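Local coordinates for glycosyl hydrolase, family 38 (Enterococcus faecalis, PDB 5KBP), which probably hydrolyses alpha-mannosidic linkages in carbohydrates and probably uses a bound metal ion, at residues A[319-324]-A[381-386]; A[333-338]-A[834-839]. All blocks are in the same frame, centred on the assembly; numbering follows the deposited sequence.

Interaction 1 of 2, residues A[319-324]-A[381-386]; sequences NIAEPL and FLADEA
Close helix-helix packing through alanines joins helix 304-332 to helix 362-393, two long helices of the alpha-mannosidase middle domain, in a contact that is buried throughout, apolar in its side chains and without a hydrogen bond across it. The segment axes approach to 8.1 Å and are inclined at 40°, with their N-to-C directions roughly the same way. Small side chains permit this spacing: Ala321 and Ala383 lie beside each other, their CA atoms 4.2 Å apart. The methyl CB of Ala383 meets two partners. It lies 4.0 Å from the CA of Ala321, close against the backbone, and the branch methyl CG2 of Ile320 meets it from a second direction. That methyl is presented by the first torsion of Ile320, which sets CG2 anti to the backbone N while CG1 lies beside that N; the side chain also touches Thr411 and Thr804. Beside this pair, the CB of Ala321 touches the CB of Leu382, a looser contact at the margin.

One turn further along, Leu324 extends the same surface. Its CB lies 3.8 Å from the CB of Ala386, and its methyl CD1 reaches back over Ala383, 4.2 Å from that residue's CB. Ala386 CB also comes within 3.4 Å of the carbonyl O of Leu324, so here methyl packs directly on backbone. The polar ends of Glu322 and Glu385 are engaged by Arg105 and Trp344, and by Arg388 and Lys478, respectively. Phe340 of helix 337-348 packs on both Ala321 and Leu382, bringing a third helix against the pair. Helices 304-332, 337-348 and 362-393 thus pack together as the helical bundle of the family 38 middle domain.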
loop_
_atom_site.group_PDB
_atom_site.type_symbol
_atom_site.label_atom_id
_atom_site.label_comp_id
_atom_site.label_asym_id
_atom_site.label_seq_id
_atom_site.Cartn_x
_atom_site.Cartn_y
_atom_site.Cartn_z
ATOM N N ASN A 319 20.402 10.740 6.415
ATOM C CA ASN A 319 20.909 11.698 7.385
ATOM C C ASN A 319 20.502 11.392 8.821
ATOM O O ASN A 319 20.891 12.136 9.727
ATOM C CB ASN A 319 20.444 13.107 7.003
ATOM C CG ASN A 319 20.730 13.438 5.550
ATOM O OD1 ASN A 319 19.817 13.535 4.732
ATOM N ND2 ASN A 319 22.006 13.606 5.222
ATOM N N ILE A 320 19.740 10.326 9.056
ATOM C CA ILE A 320 19.343 9.962 10.413
ATOM C C ILE A 320 19.761 8.527 10.705
ATOM O O ILE A 320 20.665 8.283 11.512
ATOM C CB ILE A 320 17.829 10.138 10.627
ATOM C CG1 ILE A 320 17.375 11.537 10.208
ATOM C CG2 ILE A 320 17.473 9.885 12.083
ATOM C CD1 ILE A 320 17.966 12.647 11.040
ATOM N N ALA A 321 19.106 7.570 10.041
ATOM C CA ALA A 321 19.282 6.160 10.381
ATOM C C ALA A 321 20.708 5.691 10.117
ATOM O O ALA A 321 21.350 5.097 10.991
ATOM C CB ALA A 321 18.280 5.307 9.603
ATOM N N GLU A 322 21.219 5.942 8.911
ATOM C CA GLU A 322 22.559 5.468 8.567
ATOM C C GLU A 322 23.655 6.096 9.421
ATOM O O GLU A 322 24.523 5.350 9.907
ATOM C CB GLU A 322 22.815 5.684 7.071
ATOM C CG GLU A 322 22.060 4.725 6.166
ATOM C CD GLU A 322 22.436 4.881 4.707
ATOM O OE1 GLU A 322 23.151 5.849 4.377
ATOM O OE2 GLU A 322 22.019 4.032 3.891
ATOM N N PRO A 323 23.699 7.419 9.639
ATOM C CA PRO A 323 24.755 7.956 10.518
ATOM C C PRO A 323 24.675 7.434 11.942
ATOM O O PRO A 323 25.713 7.152 12.556
ATOM C CB PRO A 323 24.526 9.474 10.453
ATOM C CG PRO A 323 23.807 9.693 9.168
ATOM C CD PRO A 323 22.915 8.502 9.017
ATOM N N LEU A 324 23.465 7.296 12.489
ATOM C CA LEU A 324 23.324 6.753 13.837
ATOM C C LEU A 324 23.741 5.288 13.887
ATOM O O LEU A 324 24.413 4.860 14.833
ATOM C CB LEU A 324 21.885 6.920 14.324
ATOM C CG LEU A 324 21.457 8.335 14.716
ATOM C CD1 LEU A 324 19.959 8.384 14.987
ATOM C CD2 LEU A 324 22.240 8.817 15.926
ATOM N N PHE A 381 12.644 2.631 12.777
ATOM C CA PHE A 381 13.065 1.511 13.614
ATOM C C PHE A 381 14.584 1.445 13.714
ATOM O O PHE A 381 15.142 1.322 14.811
ATOM C CB PHE A 381 12.506 0.200 13.055
ATOM C CG PHE A 381 13.027 -1.032 13.748
ATOM C CD1 PHE A 381 14.173 -1.672 13.294
ATOM C CD2 PHE A 381 12.368 -1.554 14.848
ATOM C CE1 PHE A 381 14.653 -2.802 13.931
ATOM C CE2 PHE A 381 12.841 -2.686 15.486
ATOM C CZ PHE A 381 13.986 -3.309 15.026
ATOM N N LEU A 382 15.270 1.521 12.573
ATOM C CA LEU A 382 16.726 1.421 12.574
ATOM C C LEU A 382 17.371 2.595 13.298
ATOM O O LEU A 382 18.411 2.425 13.946
ATOM C CB LEU A 382 17.242 1.324 11.137
ATOM C CG LEU A 382 16.823 0.059 10.386
ATOM C CD1 LEU A 382 17.314 0.090 8.945
ATOM C CD2 LEU A 382 17.333 -1.180 11.108
ATOM N N ALA A 383 16.774 3.785 13.207
ATOM C CA ALA A 383 17.309 4.929 13.937
ATOM C C ALA A 383 17.099 4.771 15.437
ATOM O O ALA A 383 17.968 5.145 16.233
ATOM C CB ALA A 383 16.669 6.223 13.436
ATOM N N ASP A 384 15.956 4.211 15.843
ATOM C CA ASP A 384 15.690 4.027 17.265
ATOM C C ASP A 384 16.532 2.903 17.855
ATOM O O ASP A 384 16.863 2.942 19.046
ATOM C CB ASP A 384 14.204 3.752 17.494
ATOM C CG ASP A 384 13.328 4.912 17.068
ATOM O OD1 ASP A 384 13.825 6.058 17.053
ATOM O OD2 ASP A 384 12.143 4.680 16.748
ATOM N N GLU A 385 16.882 1.898 17.051
ATOM C CA GLU A 385 17.772 0.845 17.530
ATOM C C GLU A 385 19.173 1.388 17.777
ATOM O O GLU A 385 19.766 1.147 18.834
ATOM C CB GLU A 385 17.814 -0.309 16.528
ATOM C CG GLU A 385 16.524 -1.100 16.429
ATOM C CD GLU A 385 16.095 -1.678 17.760
ATOM O OE1 GLU A 385 15.200 -1.090 18.402
ATOM O OE2 GLU A 385 16.663 -2.712 18.167
ATOM N N ALA A 386 19.717 2.125 16.806
ATOM C CA ALA A 386 21.033 2.733 16.979
ATOM C C ALA A 386 21.021 3.762 18.101
ATOM O O ALA A 386 21.996 3.886 18.853
ATOM C CB ALA A 386 21.486 3.377 15.670
#

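Interaction 2 of 2, residues A[333-338]-A[834-839]; sequences GDYPHD and VKRQEQ
Tyr335 and His337 lay their rings against the backbone and side chains of residues 835-838, joining the helical middle domain to the end of an outermost strand of the C-terminal beta-sandwich sheet. Pro336 between them is the centre of an inverse gamma turn and the N-cap residue of helix 337-348, and this compact turn delivers both rings to the same partner.

The first kind of interaction is packing, much of it CH-pi. Arg836 CB sits over the centre of the Tyr335 ring, 3.9 Å from its centroid and 11° off the normal, and the extended arginine chain continues across the CD2 side of the ring, where CD comes to 3.7 Å. The guanidinium is held beyond it by Glu330, the carbonyl O of Ala326 and that of Asn841. Glu838 CA covers one face of the His337 ring, shifted toward its rim and 3.5 Å from the centroid, while CD1 of Tyr335 lies over the opposite face. The imidazole is thus sandwiched between the neighbouring tyrosine and the incoming chain. The phenol OH of Tyr335 packs 3.3 Å from Lys835 CB and, although buried, has no hydrogen-bonding partner in the model; the amine of Lys835 itself turns away to Glu874.

Polar contacts are sparser. With CG anti to its own carbonyl carbon (chi1 -76°), His337 projects its imidazole among the carbonyl groups of the opposing chain. Those of Gln837 and Glu838 lie close to the ring but at angles poor for hydrogen bonding. The bond that does cross is weak: NE2 of His337 donates to the carbonyl O of Arg836 at 3.3 Å, with an N-H...O angle of 143°.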
loop_
_atom_site.group_PDB
_atom_site.type_symbol
_atom_site.label_atom_id
_atom_site.label_comp_id
_atom_site.label_asym_id
_atom_site.label_seq_id
_atom_site.Cartn_x
_atom_site.Cartn_y
_atom_site.Cartn_z
ATOM N N GLY A 333 29.271 -3.711 17.305
ATOM C CA GLY A 333 29.916 -4.520 16.290
ATOM C C GLY A 333 29.004 -5.002 15.185
ATOM O O GLY A 333 29.401 -5.873 14.402
ATOM N N ASP A 334 27.790 -4.463 15.095
ATOM C CA ASP A 334 26.818 -4.867 14.092
ATOM C C ASP A 334 26.331 -3.650 13.317
ATOM O O ASP A 334 26.356 -2.520 13.813
ATOM C CB ASP A 334 25.616 -5.587 14.726
ATOM C CG ASP A 334 26.027 -6.748 15.613
ATOM O OD1 ASP A 334 27.061 -7.387 15.329
ATOM O OD2 ASP A 334 25.312 -7.020 16.601
ATOM N N TYR A 335 25.892 -3.898 12.088
ATOM C CA TYR A 335 25.310 -2.881 11.224
ATOM C C TYR A 335 24.202 -3.530 10.409
ATOM O O TYR A 335 24.444 -4.526 9.712
ATOM C CB TYR A 335 26.370 -2.257 10.314
ATOM C CG TYR A 335 25.899 -1.039 9.546
ATOM C CD1 TYR A 335 25.270 -1.167 8.314
ATOM C CD2 TYR A 335 26.095 0.241 10.049
ATOM C CE1 TYR A 335 24.847 -0.060 7.606
ATOM C CE2 TYR A 335 25.673 1.357 9.347
ATOM C CZ TYR A 335 25.050 1.199 8.127
ATOM O OH TYR A 335 24.628 2.302 7.421
ATOM N N PRO A 336 22.964 -3.006 10.479
ATOM C CA PRO A 336 21.818 -3.669 9.825
ATOM C C PRO A 336 21.804 -3.449 8.318
ATOM O O PRO A 336 21.014 -2.672 7.774
ATOM C CB PRO A 336 20.621 -3.021 10.527
ATOM C CG PRO A 336 21.100 -1.649 10.861
ATOM C CD PRO A 336 22.569 -1.777 11.180
ATOM N N HIS A 337 22.698 -4.153 7.619
ATOM C CA HIS A 337 22.812 -3.993 6.170
ATOM C C HIS A 337 21.571 -4.511 5.453
ATOM O O HIS A 337 21.038 -3.846 4.557
ATOM C CB HIS A 337 24.068 -4.703 5.662
ATOM C CG HIS A 337 25.335 -3.964 5.956
ATOM N ND1 HIS A 337 26.276 -4.424 6.851
ATOM C CD2 HIS A 337 25.810 -2.790 5.479
ATOM C CE1 HIS A 337 27.278 -3.565 6.910
ATOM N NE2 HIS A 337 27.022 -2.567 6.084
ATOM N N ASP A 338 21.103 -5.706 5.826
ATOM C CA ASP A 338 19.934 -6.283 5.168
ATOM C C ASP A 338 18.707 -5.394 5.334
ATOM O O ASP A 338 17.904 -5.251 4.405
ATOM C CB ASP A 338 19.656 -7.685 5.712
ATOM C CG ASP A 338 20.707 -8.696 5.288
ATOM O OD1 ASP A 338 21.468 -8.398 4.343
ATOM O OD2 ASP A 338 20.768 -9.790 5.889
ATOM N N VAL A 834 26.917 9.198 5.553
ATOM C CA VAL A 834 27.762 8.522 6.533
ATOM C C VAL A 834 27.115 7.167 6.793
ATOM O O VAL A 834 26.036 7.099 7.394
ATOM C CB VAL A 834 27.917 9.307 7.845
ATOM C CG1 VAL A 834 28.512 8.413 8.929
ATOM C CG2 VAL A 834 28.800 10.522 7.635
ATOM N N LYS A 835 27.750 6.099 6.328
ATOM C CA LYS A 835 27.212 4.752 6.486
ATOM C C LYS A 835 28.382 3.775 6.472
ATOM O O LYS A 835 29.540 4.178 6.618
ATOM C CB LYS A 835 26.165 4.461 5.396
ATOM C CG LYS A 835 26.733 4.331 3.993
ATOM C CD LYS A 835 25.637 4.055 2.977
ATOM C CE LYS A 835 26.215 3.667 1.629
ATOM N NZ LYS A 835 26.931 2.363 1.697
ATOM N N ARG A 836 28.091 2.489 6.294
ATOM C CA ARG A 836 29.120 1.462 6.307
ATOM C C ARG A 836 28.921 0.492 5.151
ATOM O O ARG A 836 27.801 0.273 4.682
ATOM C CB ARG A 836 29.132 0.707 7.646
ATOM C CG ARG A 836 29.550 1.585 8.817
ATOM C CD ARG A 836 29.716 0.803 10.106
ATOM N NE ARG A 836 30.224 1.666 11.168
ATOM C CZ ARG A 836 31.513 1.833 11.446
ATOM N NH1 ARG A 836 32.435 1.187 10.745
ATOM N NH2 ARG A 836 31.880 2.644 12.430
ATOM N N GLN A 837 30.032 -0.085 4.693
ATOM C CA GLN A 837 30.013 -0.999 3.559
ATOM C C GLN A 837 29.398 -2.338 3.958
ATOM O O GLN A 837 29.453 -2.747 5.121
ATOM C CB GLN A 837 31.431 -1.196 3.019
ATOM C CG GLN A 837 31.512 -1.882 1.666
ATOM C CD GLN A 837 32.884 -1.757 1.034
ATOM O OE1 GLN A 837 33.900 -1.712 1.729
ATOM N NE2 GLN A 837 32.921 -1.690 -0.291
ATOM N N GLU A 838 28.824 -3.031 2.968
ATOM C CA GLU A 838 27.954 -4.172 3.248
ATOM C C GLU A 838 28.679 -5.270 4.020
ATOM O O GLU A 838 28.212 -5.712 5.075
ATOM C CB GLU A 838 27.378 -4.730 1.945
ATOM C CG GLU A 838 26.120 -4.023 1.469
ATOM C CD GLU A 838 25.255 -4.911 0.598
ATOM O OE1 GLU A 838 24.027 -4.688 0.551
ATOM O OE2 GLU A 838 25.803 -5.839 -0.033
ATOM N N GLN A 839 29.816 -5.733 3.506
ATOM C CA GLN A 839 30.517 -6.857 4.117
ATOM C C GLN A 839 31.719 -6.437 4.951
ATOM O O GLN A 839 31.945 -7.001 6.026
ATOM C CB GLN A 839 30.964 -7.849 3.038
ATOM C CG GLN A 839 29.810 -8.472 2.264
ATOM C CD GLN A 839 30.249 -9.623 1.380
ATOM O OE1 GLN A 839 30.362 -10.762 1.835
ATOM N NE2 GLN A 839 30.497 -9.333 0.108
#

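The two contacts illustrate how chemistry follows position in a multidomain enzyme. Interaction 1 is internal to the middle domain, joining two of its helices through methyl groups and closely approaching backbones; interaction 2 is an interdomain seam, also largely buried but partly exposed around His337 and Glu838, where aromatic rings meet a strand end and peptide carbonyls. Their centres are 11 Å apart, and they share a neighbourhood: helices 304-332 and 337-348 are consecutive, and Glu322, on the far side of its helix from 381-386, packs by CG against the OH of Tyr335 and by OE1 against CD of Lys835. One helix therefore serves both the bundle and the seam.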